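Local coordinates for protein halocarboxylic acid dehalogenase DehI (Pseudomonas putida, PDB 3BJX) that is a haloacid dehalogenase that probably hydrolyses the carbon-halogen bond of small halocarboxylic acids, releasing halide, at residues Val47-Phe52 against Pro130-Leu135; Leu43-Pro48 against Leu66-Ser71; Ala58-Tyr63 against Pro267-Gly272; Thr137-Ser142 against Gly275-Tyr280; Arg90-Ile95 against Ile294-Asp299. One frame throughout, in Å; residues are numbered along the deposited sequence.

Contact 1. Residues Val47-Phe52 against Pro130-Leu135. With SO4 (sulfate ion), chain E.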
# COMPACT_ATOMS: atom_id res chain seq x y z
N VAL A 47 -9.17 23.48 4.45
CA VAL A 47 -8.47 22.71 5.48
C VAL A 47 -7.24 23.50 5.94
O VAL A 47 -6.63 24.23 5.15
CB VAL A 47 -8.04 21.29 4.97
CG1 VAL A 47 -9.26 20.39 4.74
CG2 VAL A 47 -7.18 21.38 3.71
N PRO A 48 -6.86 23.35 7.22
CA PRO A 48 -5.73 24.07 7.77
C PRO A 48 -4.39 23.28 7.76
O PRO A 48 -3.46 23.63 8.51
CB PRO A 48 -6.19 24.35 9.21
CG PRO A 48 -7.25 23.33 9.51
CD PRO A 48 -7.52 22.54 8.26
N TRP A 49 -4.29 22.24 6.96
CA TRP A 49 -3.04 21.51 6.81
C TRP A 49 -2.93 20.95 5.39
O TRP A 49 -3.93 20.79 4.68
CB TRP A 49 -2.89 20.39 7.87
CG TRP A 49 -3.48 19.05 7.52
CD1 TRP A 49 -2.79 17.90 7.20
CD2 TRP A 49 -4.88 18.69 7.47
NE1 TRP A 49 -3.67 16.87 6.95
CE2 TRP A 49 -4.95 17.32 7.10
CE3 TRP A 49 -6.07 19.39 7.70
CZ2 TRP A 49 -6.18 16.64 6.96
CZ3 TRP A 49 -7.30 18.70 7.54
CH2 TRP A 49 -7.34 17.35 7.17
N VAL A 50 -1.70 20.69 4.98
CA VAL A 50 -1.40 19.92 3.77
C VAL A 50 -1.14 18.49 4.20
O VAL A 50 -0.31 18.25 5.09
CB VAL A 50 -0.19 20.52 2.98
CG1 VAL A 50 0.28 19.57 1.91
CG2 VAL A 50 -0.59 21.86 2.33
N ALA A 51 -1.89 17.54 3.61
CA ALA A 51 -1.84 16.14 3.99
C ALA A 51 -0.41 15.64 3.94
O ALA A 51 0.33 16.00 3.02
CB ALA A 51 -2.70 15.31 3.10
N PHE A 52 -0.04 14.85 4.95
CA PHE A 52 1.21 14.09 4.96
C PHE A 52 1.49 13.47 3.57
O PHE A 52 2.61 13.55 3.06
CB PHE A 52 1.11 13.01 6.07
CG PHE A 52 2.38 12.19 6.30
CD1 PHE A 52 3.64 12.68 5.99
CD2 PHE A 52 2.28 10.92 6.90
CE1 PHE A 52 4.78 11.90 6.24
CE2 PHE A 52 3.41 10.15 7.17
CZ PHE A 52 4.66 10.65 6.84
N PRO A 130 -11.50 12.69 4.73
CA PRO A 130 -12.21 12.13 3.56
C PRO A 130 -11.97 12.90 2.25
O PRO A 130 -11.90 12.28 1.16
CB PRO A 130 -13.70 12.22 3.97
CG PRO A 130 -13.76 13.20 5.11
CD PRO A 130 -12.42 13.10 5.80
N LYS A 131 -11.81 14.22 2.34
CA LYS A 131 -11.52 15.01 1.11
C LYS A 131 -10.18 14.59 0.51
O LYS A 131 -10.08 14.33 -0.70
CB LYS A 131 -11.56 16.52 1.36
CG LYS A 131 -12.87 16.97 1.95
CD LYS A 131 -13.02 18.46 1.97
CE LYS A 131 -13.58 18.96 0.65
NZ LYS A 131 -13.86 20.44 0.73
N TYR A 132 -9.16 14.47 1.37
CA TYR A 132 -7.86 13.98 0.95
C TYR A 132 -7.87 12.56 0.43
O TYR A 132 -7.11 12.22 -0.45
CB TYR A 132 -6.84 14.10 2.08
CG TYR A 132 -6.23 15.46 2.17
CD1 TYR A 132 -5.48 15.98 1.12
CD2 TYR A 132 -6.41 16.24 3.33
CE1 TYR A 132 -4.92 17.26 1.21
CE2 TYR A 132 -5.85 17.49 3.43
CZ TYR A 132 -5.11 18.01 2.37
OH TYR A 132 -4.55 19.25 2.49
N LEU A 133 -8.71 11.71 1.00
CA LEU A 133 -8.89 10.35 0.47
C LEU A 133 -9.36 10.35 -1.00
O LEU A 133 -9.00 9.45 -1.75
CB LEU A 133 -9.86 9.54 1.35
CG LEU A 133 -10.15 8.07 1.01
CD1 LEU A 133 -8.85 7.22 0.87
CD2 LEU A 133 -11.14 7.44 2.02
N LEU A 134 -10.13 11.35 -1.40
CA LEU A 134 -10.58 11.48 -2.79
C LEU A 134 -9.47 11.96 -3.70
O LEU A 134 -9.23 11.37 -4.75
CB LEU A 134 -11.76 12.45 -2.91
CG LEU A 134 -13.09 11.97 -2.39
CD1 LEU A 134 -13.95 13.19 -2.13
CD2 LEU A 134 -13.78 10.94 -3.34
N LEU A 135 -8.81 13.05 -3.30
CA LEU A 135 -7.63 13.56 -4.02
C LEU A 135 -6.62 12.43 -4.30
O LEU A 135 -6.35 12.12 -5.45
CB LEU A 135 -6.97 14.73 -3.29
CG LEU A 135 -5.62 15.23 -3.84
CD1 LEU A 135 -5.71 15.63 -5.30
CD2 LEU A 135 -5.05 16.37 -3.03
S SO4 E . -2.72 13.46 6.96
O1 SO4 E . -3.91 13.91 7.70
O2 SO4 E . -3.10 13.06 5.61
O3 SO4 E . -1.77 14.57 6.88
O4 SO4 E . -2.06 12.33 7.61

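Contact 2. Residues Leu43-Pro48 against Leu66-Ser71. With SO4 (sulfate ion), chain G.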
# COMPACT_ATOMS: atom_id res chain seq x y z
N LEU A 43 -6.84 26.27 0.73
CA LEU A 43 -7.96 27.18 0.48
C LEU A 43 -9.02 26.50 -0.35
O LEU A 43 -10.19 26.75 -0.17
CB LEU A 43 -7.49 28.47 -0.24
CG LEU A 43 -6.60 29.52 0.49
CD1 LEU A 43 -5.80 30.42 -0.48
CD2 LEU A 43 -7.40 30.38 1.46
N THR A 44 -8.61 25.61 -1.24
CA THR A 44 -9.53 24.91 -2.14
C THR A 44 -10.27 23.79 -1.41
O THR A 44 -11.50 23.62 -1.59
CB THR A 44 -8.78 24.32 -3.36
OG1 THR A 44 -8.11 25.37 -4.06
CG2 THR A 44 -9.73 23.57 -4.32
N LEU A 45 -9.53 23.04 -0.58
CA LEU A 45 -10.15 22.02 0.27
C LEU A 45 -10.74 22.53 1.60
O LEU A 45 -11.42 21.77 2.28
CB LEU A 45 -9.19 20.83 0.47
CG LEU A 45 -8.70 20.14 -0.81
CD1 LEU A 45 -7.86 18.93 -0.51
CD2 LEU A 45 -9.86 19.75 -1.76
N ARG A 46 -10.53 23.82 1.94
CA ARG A 46 -11.02 24.42 3.22
C ARG A 46 -10.49 23.61 4.41
O ARG A 46 -11.26 23.13 5.25
CB ARG A 46 -12.57 24.55 3.30
CG ARG A 46 -13.30 24.95 2.01
CD ARG A 46 -14.79 24.57 2.06
NE ARG A 46 -15.49 25.47 2.96
CZ ARG A 46 -16.16 25.12 4.07
NH1 ARG A 46 -16.27 23.84 4.44
NH2 ARG A 46 -16.74 26.07 4.80
N VAL A 47 -9.17 23.48 4.45
CA VAL A 47 -8.47 22.71 5.48
C VAL A 47 -7.24 23.50 5.94
O VAL A 47 -6.63 24.23 5.15
CB VAL A 47 -8.04 21.29 4.97
CG1 VAL A 47 -9.26 20.39 4.74
CG2 VAL A 47 -7.18 21.38 3.71
N PRO A 48 -6.86 23.35 7.22
CA PRO A 48 -5.73 24.07 7.77
C PRO A 48 -4.39 23.28 7.76
O PRO A 48 -3.46 23.63 8.51
CB PRO A 48 -6.19 24.35 9.21
CG PRO A 48 -7.25 23.33 9.51
CD PRO A 48 -7.52 22.54 8.26
N LEU A 66 1.55 20.02 -10.75
CA LEU A 66 0.81 19.61 -11.93
C LEU A 66 -0.41 18.79 -11.54
O LEU A 66 -1.53 19.15 -11.91
CB LEU A 66 1.70 18.82 -12.89
CG LEU A 66 1.00 18.14 -14.07
CD1 LEU A 66 0.67 19.12 -15.20
CD2 LEU A 66 1.85 16.99 -14.57
N ALA A 67 -0.20 17.71 -10.78
CA ALA A 67 -1.29 16.88 -10.25
C ALA A 67 -2.39 17.69 -9.56
O ALA A 67 -3.58 17.47 -9.81
CB ALA A 67 -0.75 15.83 -9.32
N TRP A 68 -2.03 18.62 -8.71
CA TRP A 68 -3.05 19.47 -8.08
C TRP A 68 -3.81 20.37 -9.07
O TRP A 68 -5.03 20.53 -8.96
CB TRP A 68 -2.45 20.30 -6.95
CG TRP A 68 -3.42 21.28 -6.41
CD1 TRP A 68 -3.35 22.63 -6.50
CD2 TRP A 68 -4.64 20.98 -5.71
NE1 TRP A 68 -4.46 23.20 -5.90
CE2 TRP A 68 -5.26 22.20 -5.40
CE3 TRP A 68 -5.26 19.79 -5.31
CZ2 TRP A 68 -6.45 22.26 -4.71
CZ3 TRP A 68 -6.45 19.86 -4.64
CH2 TRP A 68 -7.03 21.09 -4.34
N ARG A 69 -3.09 20.96 -10.02
CA ARG A 69 -3.65 21.85 -11.04
C ARG A 69 -4.75 21.16 -11.86
O ARG A 69 -5.71 21.79 -12.30
CB ARG A 69 -2.52 22.34 -11.94
CG ARG A 69 -2.91 23.22 -13.14
CD ARG A 69 -1.69 23.57 -13.99
NE ARG A 69 -0.54 23.90 -13.15
CZ ARG A 69 0.68 23.38 -13.27
NH1 ARG A 69 0.98 22.52 -14.24
NH2 ARG A 69 1.63 23.76 -12.42
N ARG A 70 -4.61 19.86 -12.05
CA ARG A 70 -5.52 19.09 -12.88
C ARG A 70 -6.72 18.51 -12.09
O ARG A 70 -7.71 18.09 -12.69
CB ARG A 70 -4.74 17.98 -13.59
CG ARG A 70 -3.42 18.46 -14.17
CD ARG A 70 -3.59 19.00 -15.57
NE ARG A 70 -3.65 17.86 -16.46
CZ ARG A 70 -2.76 17.56 -17.40
NH1 ARG A 70 -1.72 18.34 -17.65
NH2 ARG A 70 -2.96 16.46 -18.10
N SER A 71 -6.64 18.54 -10.76
CA SER A 71 -7.65 17.98 -9.88
C SER A 71 -8.43 19.06 -9.12
O SER A 71 -9.50 18.78 -8.59
CB SER A 71 -7.00 17.03 -8.87
OG SER A 71 -6.07 16.15 -9.50
S SO4 G . -1.01 21.97 -17.87
O1 SO4 G . -0.14 22.73 -16.98
O2 SO4 G . -1.59 22.86 -18.88
O3 SO4 G . -0.24 20.90 -18.52
O4 SO4 G . -2.09 21.38 -17.08

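Contact 3. Residues Ala58-Tyr63 against Pro267-Gly272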
# COMPACT_ATOMS: atom_id res chain seq x y z
N ALA A 58 5.24 15.94 -2.75
CA ALA A 58 6.03 17.14 -2.95
C ALA A 58 7.53 16.87 -3.13
O ALA A 58 8.25 17.73 -3.64
CB ALA A 58 5.82 18.09 -1.77
N THR A 59 8.00 15.69 -2.72
CA THR A 59 9.43 15.31 -2.89
C THR A 59 9.75 14.68 -4.26
O THR A 59 10.91 14.39 -4.55
CB THR A 59 9.94 14.37 -1.76
OG1 THR A 59 9.44 13.06 -1.99
CG2 THR A 59 9.48 14.83 -0.42
N PHE A 60 8.72 14.48 -5.09
CA PHE A 60 8.87 13.98 -6.47
C PHE A 60 8.92 15.16 -7.44
O PHE A 60 7.98 15.96 -7.49
CB PHE A 60 7.70 13.05 -6.85
CG PHE A 60 7.70 11.73 -6.12
CD1 PHE A 60 8.31 10.61 -6.69
CD2 PHE A 60 7.09 11.59 -4.88
CE1 PHE A 60 8.33 9.38 -6.02
CE2 PHE A 60 7.10 10.37 -4.20
CZ PHE A 60 7.72 9.26 -4.78
N PRO A 61 10.00 15.29 -8.22
CA PRO A 61 10.13 16.50 -9.05
C PRO A 61 8.95 16.74 -10.00
O PRO A 61 8.58 15.86 -10.76
CB PRO A 61 11.42 16.25 -9.85
CG PRO A 61 12.21 15.32 -8.97
CD PRO A 61 11.16 14.40 -8.38
N GLY A 62 8.36 17.93 -9.89
CA GLY A 62 7.31 18.43 -10.77
C GLY A 62 5.90 17.93 -10.51
O GLY A 62 4.92 18.54 -10.99
N TYR A 63 5.77 16.82 -9.79
CA TYR A 63 4.52 16.09 -9.77
C TYR A 63 3.34 16.85 -9.21
O TYR A 63 2.34 17.05 -9.91
CB TYR A 63 4.64 14.72 -9.08
CG TYR A 63 3.32 13.98 -9.03
CD1 TYR A 63 2.66 13.62 -10.22
CD2 TYR A 63 2.71 13.67 -7.82
CE1 TYR A 63 1.42 12.96 -10.20
CE2 TYR A 63 1.48 13.03 -7.78
CZ TYR A 63 0.84 12.67 -8.97
OH TYR A 63 -0.39 12.03 -8.91
N PRO A 267 11.73 6.41 -14.56
CA PRO A 267 10.99 5.17 -14.29
C PRO A 267 10.87 4.86 -12.80
O PRO A 267 9.78 4.58 -12.30
CB PRO A 267 11.85 4.10 -14.99
CG PRO A 267 12.45 4.84 -16.14
CD PRO A 267 12.77 6.21 -15.59
N ASN A 268 12.01 4.92 -12.13
CA ASN A 268 12.13 4.75 -10.69
C ASN A 268 11.17 5.65 -9.92
O ASN A 268 10.48 5.20 -9.00
CB ASN A 268 13.57 5.06 -10.31
CG ASN A 268 13.87 4.76 -8.89
OD1 ASN A 268 14.38 5.61 -8.17
ND2 ASN A 268 13.58 3.54 -8.46
N GLU A 269 11.14 6.93 -10.29
CA GLU A 269 10.25 7.90 -9.64
C GLU A 269 8.77 7.55 -9.85
O GLU A 269 7.96 7.71 -8.94
CB GLU A 269 10.53 9.32 -10.13
CG GLU A 269 11.75 9.93 -9.47
CD GLU A 269 12.30 11.12 -10.21
OE1 GLU A 269 11.92 11.35 -11.37
OE2 GLU A 269 13.14 11.84 -9.65
N LEU A 270 8.45 7.07 -11.04
CA LEU A 270 7.09 6.72 -11.42
C LEU A 270 6.60 5.47 -10.70
O LEU A 270 5.40 5.33 -10.41
CB LEU A 270 7.01 6.50 -12.93
CG LEU A 270 7.23 7.74 -13.80
CD1 LEU A 270 7.51 7.30 -15.21
CD2 LEU A 270 6.01 8.65 -13.77
N ALA A 271 7.54 4.56 -10.43
CA ALA A 271 7.31 3.38 -9.63
C ALA A 271 7.10 3.74 -8.16
O ALA A 271 6.28 3.12 -7.48
CB ALA A 271 8.49 2.40 -9.79
N GLY A 272 7.87 4.72 -7.67
CA GLY A 272 7.83 5.13 -6.25
C GLY A 272 6.58 5.93 -6.00
O GLY A 272 5.88 5.74 -5.00

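Contact 4. Residues Thr137-Ser142 against Gly275-Tyr280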
# COMPACT_ATOMS: atom_id res chain seq x y z
N THR A 137 -6.94 9.22 -4.06
CA THR A 137 -7.61 8.25 -4.96
C THR A 137 -7.69 8.72 -6.42
O THR A 137 -7.41 7.91 -7.30
CB THR A 137 -9.01 7.82 -4.45
OG1 THR A 137 -8.92 7.44 -3.07
CG2 THR A 137 -9.54 6.61 -5.24
N ALA A 138 -8.05 9.99 -6.69
CA ALA A 138 -8.05 10.50 -8.08
C ALA A 138 -6.65 10.39 -8.69
O ALA A 138 -6.47 9.91 -9.82
CB ALA A 138 -8.56 11.93 -8.17
N LEU A 139 -5.66 10.81 -7.90
CA LEU A 139 -4.26 10.68 -8.26
C LEU A 139 -3.77 9.24 -8.44
O LEU A 139 -3.04 8.98 -9.36
CB LEU A 139 -3.38 11.41 -7.24
CG LEU A 139 -3.53 12.92 -6.99
CD1 LEU A 139 -2.34 13.44 -6.22
CD2 LEU A 139 -3.74 13.73 -8.25
N SER A 140 -4.16 8.31 -7.56
CA SER A 140 -3.62 6.96 -7.60
C SER A 140 -4.21 6.22 -8.78
O SER A 140 -3.51 5.51 -9.51
CB SER A 140 -3.92 6.21 -6.31
OG SER A 140 -3.47 4.86 -6.40
N GLU A 141 -5.52 6.40 -8.96
CA GLU A 141 -6.25 5.72 -10.01
C GLU A 141 -5.76 6.08 -11.42
O GLU A 141 -5.57 5.19 -12.28
CB GLU A 141 -7.74 6.02 -9.82
CG GLU A 141 -8.70 4.89 -10.12
CD GLU A 141 -8.33 3.55 -9.52
OE1 GLU A 141 -7.82 3.48 -8.39
OE2 GLU A 141 -8.60 2.54 -10.19
N SER A 142 -5.52 7.37 -11.67
CA SER A 142 -5.02 7.84 -12.96
C SER A 142 -3.53 7.48 -13.16
O SER A 142 -3.11 7.10 -14.27
CB SER A 142 -5.27 9.34 -13.15
OG SER A 142 -4.72 10.10 -12.09
N GLY A 275 3.63 3.54 -5.91
CA GLY A 275 3.63 2.85 -4.61
C GLY A 275 3.22 3.78 -3.48
O GLY A 275 2.53 3.37 -2.56
N VAL A 276 3.61 5.04 -3.58
CA VAL A 276 3.28 6.05 -2.57
C VAL A 276 1.78 6.36 -2.56
O VAL A 276 1.15 6.41 -1.50
CB VAL A 276 4.14 7.33 -2.78
CG1 VAL A 276 3.59 8.51 -2.00
CG2 VAL A 276 5.56 7.09 -2.35
N LEU A 277 1.20 6.50 -3.75
CA LEU A 277 -0.24 6.74 -3.92
C LEU A 277 -1.09 5.57 -3.43
O LEU A 277 -2.06 5.78 -2.69
CB LEU A 277 -0.58 7.09 -5.37
CG LEU A 277 -0.13 8.52 -5.73
CD1 LEU A 277 0.13 8.64 -7.22
CD2 LEU A 277 -1.13 9.60 -5.22
N PHE A 278 -0.71 4.36 -3.82
CA PHE A 278 -1.30 3.13 -3.29
C PHE A 278 -1.35 3.14 -1.77
O PHE A 278 -2.41 3.05 -1.17
CB PHE A 278 -0.48 1.94 -3.74
CG PHE A 278 -1.10 0.62 -3.42
CD1 PHE A 278 -1.95 -0.00 -4.33
CD2 PHE A 278 -0.82 -0.03 -2.20
CE1 PHE A 278 -2.51 -1.21 -4.03
CE2 PHE A 278 -1.37 -1.26 -1.91
CZ PHE A 278 -2.22 -1.86 -2.83
N MSE A 279 -0.18 3.25 -1.16
CA MSE A 279 -0.07 3.34 0.29
C MSE A 279 -0.94 4.41 0.96
O MSE A 279 -1.50 4.18 2.03
CB MSE A 279 1.39 3.59 0.65
CG MSE A 279 1.66 3.56 2.12
SE MSE A 279 3.56 3.50 2.45
CE MSE A 279 4.07 5.33 1.86
N TYR A 280 -1.01 5.60 0.36
CA TYR A 280 -1.78 6.68 0.98
C TYR A 280 -3.30 6.54 0.85
O TYR A 280 -4.02 7.05 1.69
CB TYR A 280 -1.26 8.09 0.59
CG TYR A 280 -0.13 8.56 1.48
CD1 TYR A 280 -0.37 8.97 2.80
CD2 TYR A 280 1.18 8.58 1.01
CE1 TYR A 280 0.69 9.38 3.63
CE2 TYR A 280 2.23 9.00 1.82
CZ TYR A 280 1.98 9.39 3.11
OH TYR A 280 3.04 9.81 3.89

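Contact 5. Residues Arg90-Ile95 against Ile294-Asp299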
# COMPACT_ATOMS: atom_id res chain seq x y z
N ARG A 90 -19.76 6.98 6.47
CA ARG A 90 -19.39 5.56 6.44
C ARG A 90 -18.25 5.14 7.38
O ARG A 90 -18.17 3.95 7.74
CB ARG A 90 -19.00 5.15 5.03
CG ARG A 90 -20.13 5.08 4.05
CD ARG A 90 -19.52 4.62 2.76
NE ARG A 90 -20.48 4.44 1.69
CZ ARG A 90 -21.08 3.30 1.42
NH1 ARG A 90 -20.87 2.22 2.18
NH2 ARG A 90 -21.91 3.24 0.39
N SER A 91 -17.40 6.09 7.78
CA SER A 91 -16.25 5.83 8.67
C SER A 91 -16.59 5.28 10.05
O SER A 91 -15.72 4.74 10.76
CB SER A 91 -15.43 7.09 8.87
OG SER A 91 -15.05 7.62 7.63
N LEU A 92 -17.85 5.41 10.46
CA LEU A 92 -18.20 4.97 11.81
C LEU A 92 -18.10 3.45 11.97
O LEU A 92 -18.58 2.69 11.13
CB LEU A 92 -19.58 5.48 12.22
CG LEU A 92 -19.88 6.96 12.48
CD1 LEU A 92 -21.38 7.05 12.66
CD2 LEU A 92 -19.17 7.54 13.68
N LEU A 93 -17.47 3.03 13.05
CA LEU A 93 -17.42 1.62 13.42
C LEU A 93 -18.59 1.25 14.32
O LEU A 93 -18.90 1.94 15.30
CB LEU A 93 -16.10 1.29 14.11
CG LEU A 93 -14.83 1.35 13.28
CD1 LEU A 93 -13.61 1.43 14.20
CD2 LEU A 93 -14.73 0.16 12.32
N ASN A 94 -19.24 0.15 13.99
CA ASN A 94 -20.36 -0.33 14.78
C ASN A 94 -19.81 -1.17 15.92
O ASN A 94 -19.78 -2.40 15.82
CB ASN A 94 -21.27 -1.18 13.90
CG ASN A 94 -22.68 -1.21 14.40
OD1 ASN A 94 -23.19 -0.20 14.89
ND2 ASN A 94 -23.33 -2.37 14.28
N ILE A 95 -19.35 -0.50 16.97
CA ILE A 95 -18.62 -1.18 18.04
C ILE A 95 -19.41 -1.28 19.35
O ILE A 95 -19.77 -2.39 19.73
CB ILE A 95 -17.18 -0.60 18.22
CG1 ILE A 95 -16.28 -1.11 17.10
CG2 ILE A 95 -16.56 -0.98 19.56
CD1 ILE A 95 -14.99 -0.36 16.97
N ILE A 294 -12.16 8.29 17.64
CA ILE A 294 -11.86 9.11 18.82
C ILE A 294 -12.93 10.19 19.03
O ILE A 294 -13.43 10.37 20.13
CB ILE A 294 -10.46 9.76 18.67
CG1 ILE A 294 -9.35 8.70 18.82
CG2 ILE A 294 -10.25 10.91 19.65
CD1 ILE A 294 -7.99 9.11 18.22
N THR A 295 -13.29 10.90 17.96
CA THR A 295 -14.36 11.90 18.01
C THR A 295 -15.67 11.35 18.55
O THR A 295 -16.34 12.02 19.34
CB THR A 295 -14.58 12.53 16.64
OG1 THR A 295 -13.31 12.91 16.10
CG2 THR A 295 -15.46 13.77 16.74
N GLU A 296 -16.01 10.14 18.13
CA GLU A 296 -17.24 9.48 18.56
C GLU A 296 -17.22 9.15 20.05
O GLU A 296 -18.24 9.24 20.73
CB GLU A 296 -17.48 8.22 17.72
CG GLU A 296 -18.84 7.58 17.92
CD GLU A 296 -18.96 6.20 17.28
OE1 GLU A 296 -18.15 5.83 16.39
OE2 GLU A 296 -19.88 5.48 17.69
N CYS A 297 -16.06 8.74 20.56
CA CYS A 297 -15.89 8.44 21.97
C CYS A 297 -16.01 9.70 22.78
O CYS A 297 -16.34 9.63 23.96
CB CYS A 297 -14.53 7.82 22.23
SG CYS A 297 -14.35 6.11 21.71
N LEU A 298 -15.76 10.85 22.14
CA LEU A 298 -15.84 12.14 22.81
C LEU A 298 -17.25 12.74 22.77
O LEU A 298 -17.79 13.12 23.81
CB LEU A 298 -14.83 13.13 22.24
CG LEU A 298 -14.63 14.42 23.04
CD1 LEU A 298 -13.95 14.13 24.38
CD2 LEU A 298 -13.85 15.49 22.26
N ASP A 299 -17.83 12.82 21.56
CA ASP A 299 -19.06 13.58 21.32
C ASP A 299 -20.25 12.74 20.83
O ASP A 299 -21.36 13.26 20.74
CB ASP A 299 -18.82 14.65 20.25
CG ASP A 299 -17.87 15.74 20.68
OD1 ASP A 299 -17.62 15.95 21.89
OD2 ASP A 299 -17.38 16.43 19.77
O HOH W 1 -16.18 4.74 15.05

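Contact 1. Residues Val47-Phe52 against Pro130-Leu135
This is a buried aromatic contact near the centre of the chain, in which Tyr-132 of helix 112-143 plugs into the loop between helices 32-45 and 52-57. Its phenol OH donates to Trp-49 O at 2.7 Å, in the carbonyl plane and on a lone pair. Ala-51 CB sits over the middle of one tyrosine face, 3.4 Å from the ring centroid, in a CH-pi contact. Val-47 CG2 packs near the hydroxyl end. The rings form an offset edge-to-face pair with planes at 60°, the edge of Tyr-132 turned to the face of Trp-49. Trp-49 chi1 (88°) puts CG between backbone N and carbonyl carbon, laying the indole there. Tyr-132 CE2 lies 3.6 Å from Trp-49 CZ2. In this all-alpha fold Ala-51 is the N-cap residue of helix 52-57, and a sulfate, probably left by the crystallisation solution, binds at this helix start. Phe-52 N reaches sulfate O3 at 2.6 Å in a nearly straight bond (172°). Trp-49 NE1 also donates to O3, at 3.0 Å, from the indole edge. Ser-203 also binds it. A phenylalanine in place of Tyr-132 would probably leave Trp-49 O without its buried donor and the loop freer to shift.

Contact 2. Residues Leu43-Pro48 against Leu66-Ser71
Trp-68 meets Thr-44 edge-on, with no hydrogen bond between them although both side chains have polar ends. Thr-44 CB lies at the indole rim, near the ring plane, 3.4 Å from Trp-68 CZ2. The threonine and the indole reach toward each other from their two helices. Asp-40 takes both polar ends: its backbone O pairs with Thr-44 OG1, and its carboxylate with Trp-68 NE1. Leu-45 CG adds apolar packing at 4.0 Å from Trp-68 CH2. With CG anti to the backbone N (chi1 173°), the indole reaches across to helix 32-45. Arg-69 and Arg-70 hold a second sulfate, also likely to be a crystallisation additive. Arg-69 NH1 donates to its O1 at 3.0 Å, and Arg-70 NH1 to its O4 at 3.1 Å. Replacing Arg-70 with an alanine would probably cost Glu-260 a salt bridge and the sulfate one of its arginine donors. The whole is a helix-to-helix contact of an all-alpha fold, in which one large aromatic spans the gap between the end of helix 32-45 and helix 63-71.

Contact 3. Residues Ala58-Tyr63 against Pro267-Gly272
Phe-60 packs its ring against the first turns of helix 267-299, through CE1 and CZ. Its CE1 is 3.4 Å from Glu-269 O, and its CZ is 3.7 Å from Gly-272 C. The ring therefore rests on helix backbone more than on side chains. Chi1 of -70° sets CG anti to the carbonyl carbon and swings the ring to the helix. A CB at Gly-272 would point toward the ring and would probably press on Phe-60 CE1, so its absence suits the close approach. Beside the ring, Pro-61 CD lies 3.5 Å from Glu-269 OE2, and the two side chains cross at about a right angle. This is a van der Waals touch. The other carboxylate oxygen, Glu-269 OE1, accepts from Thr-266 N just before the helix, as the third helical residue does in a capping box. Phe-60 to Tyr-63 form a type II beta turn. Gly-62 takes the third position with positive phi (80°) and also N-caps helix 63-71. At the dimer interface, Thr-59 OG1 bonds to Asn-268 ND2 of the second subunit, and the reverse pair also forms. Within the chain, Phe-60 continues onto Leu-273 and Val-276 of helix 267-299, while Tyr-63 touches Leu-277 of that helix and Leu-139 of helix 112-143, so the turn bridges the start of helix 63-71 to both long helices.

Contact 4. Residues Thr137-Ser142 against Gly275-Tyr280
Leu-139 is the first residue of 137-142 to touch the other helix. Its CB lies 3.5 Å from Leu-277 CD2, and the two leucine side chains lie across each other at a slant. Ser-140, a small residue, follows at the point of closest backbone approach, where its CA is 5.0 Å from Leu-277 CA. Its CB packs 3.6 Å from Leu-277 CB. Chi1 of 176° puts OG anti to the backbone N, and Gln-281 OE1 is its hydrogen-bond partner. The segment axes pass 8.9 Å apart. Their N-to-C directions make 136°, so the helices run roughly antiparallel but well inclined. Leu-277 thus straddles two successive residues, with CD2 on Leu-139 and CB on Ser-140. Ser-142 OG turns back to its own helix and donates to Ala-138 O at 2.9 Å. That carbonyl also accepts from Ser-142 N. No hydrogen bond joins the two segments, and the contact is mostly carbon against carbon. Phe-278 and the selenomethionine Met-279 pack on Met-279 and Phe-278 of the second subunit. Around the leucines, Leu-139 and Leu-277 both meet Tyr-63 of helix 63-71, Leu-139 also touches Leu-57 of helix 52-57, and Thr-137 lies against helix 230-248.

Contact 5. Residues Arg90-Ile95 against Ile294-Asp299
A water-bridged junction joins the loop after helix 78-90 to the last turns of helix 267-299, with Glu-296 on one side and Leu-92 and Leu-93 on the other. One water donates to Glu-296 OE1 at 2.6 Å and accepts from Leu-93 N at 2.9 Å. The same carboxylate oxygen lies 3.4 Å from Leu-92 CD2, so a methyl and a water both sit against it. Glu-296 gets there by stretching out: CG is anti to the backbone N (chi1 -171°), and the chain stays extended beyond it. Just past the bridge, Asn-94 is the centre of an inverse gamma turn, closed by a weak bond from Ile-95 N to Leu-93 O. Leu-92 continues onto Ile-292 and Leu-93 onto Ile-289, which lay the loop along the same long helix. No direct hydrogen bond links the two segments. The polar link runs through a water that donates to OE1, which is consistent with a charged carboxylate.

Overall arrangement
Contacts 1, 2 and 4 are buried, while contacts 3 and 5 are partly open. Contact 1 lies nearest the centre of the chain and pairs polar with aromatic chemistry. Contact 2 shares Val-47 and Pro-48 with it, and Leu-135 packs on Trp-68 between the two. Contacts 1 and 4 both use helix 112-143 and touch where Phe-52 meets Tyr-280. Contacts 3, 4 and 5 are strung along helix 267-299, with the centres of 3 and 5 about 36 Å apart. Contacts 3 and 4 both reach the second subunit. Contact 2 sets an indole edge on a threonine, with the polar ends paired to Asp-40. Contact 4 is mostly apolar, contact 3 sets a ring on helix backbone, and contact 5 relies on water.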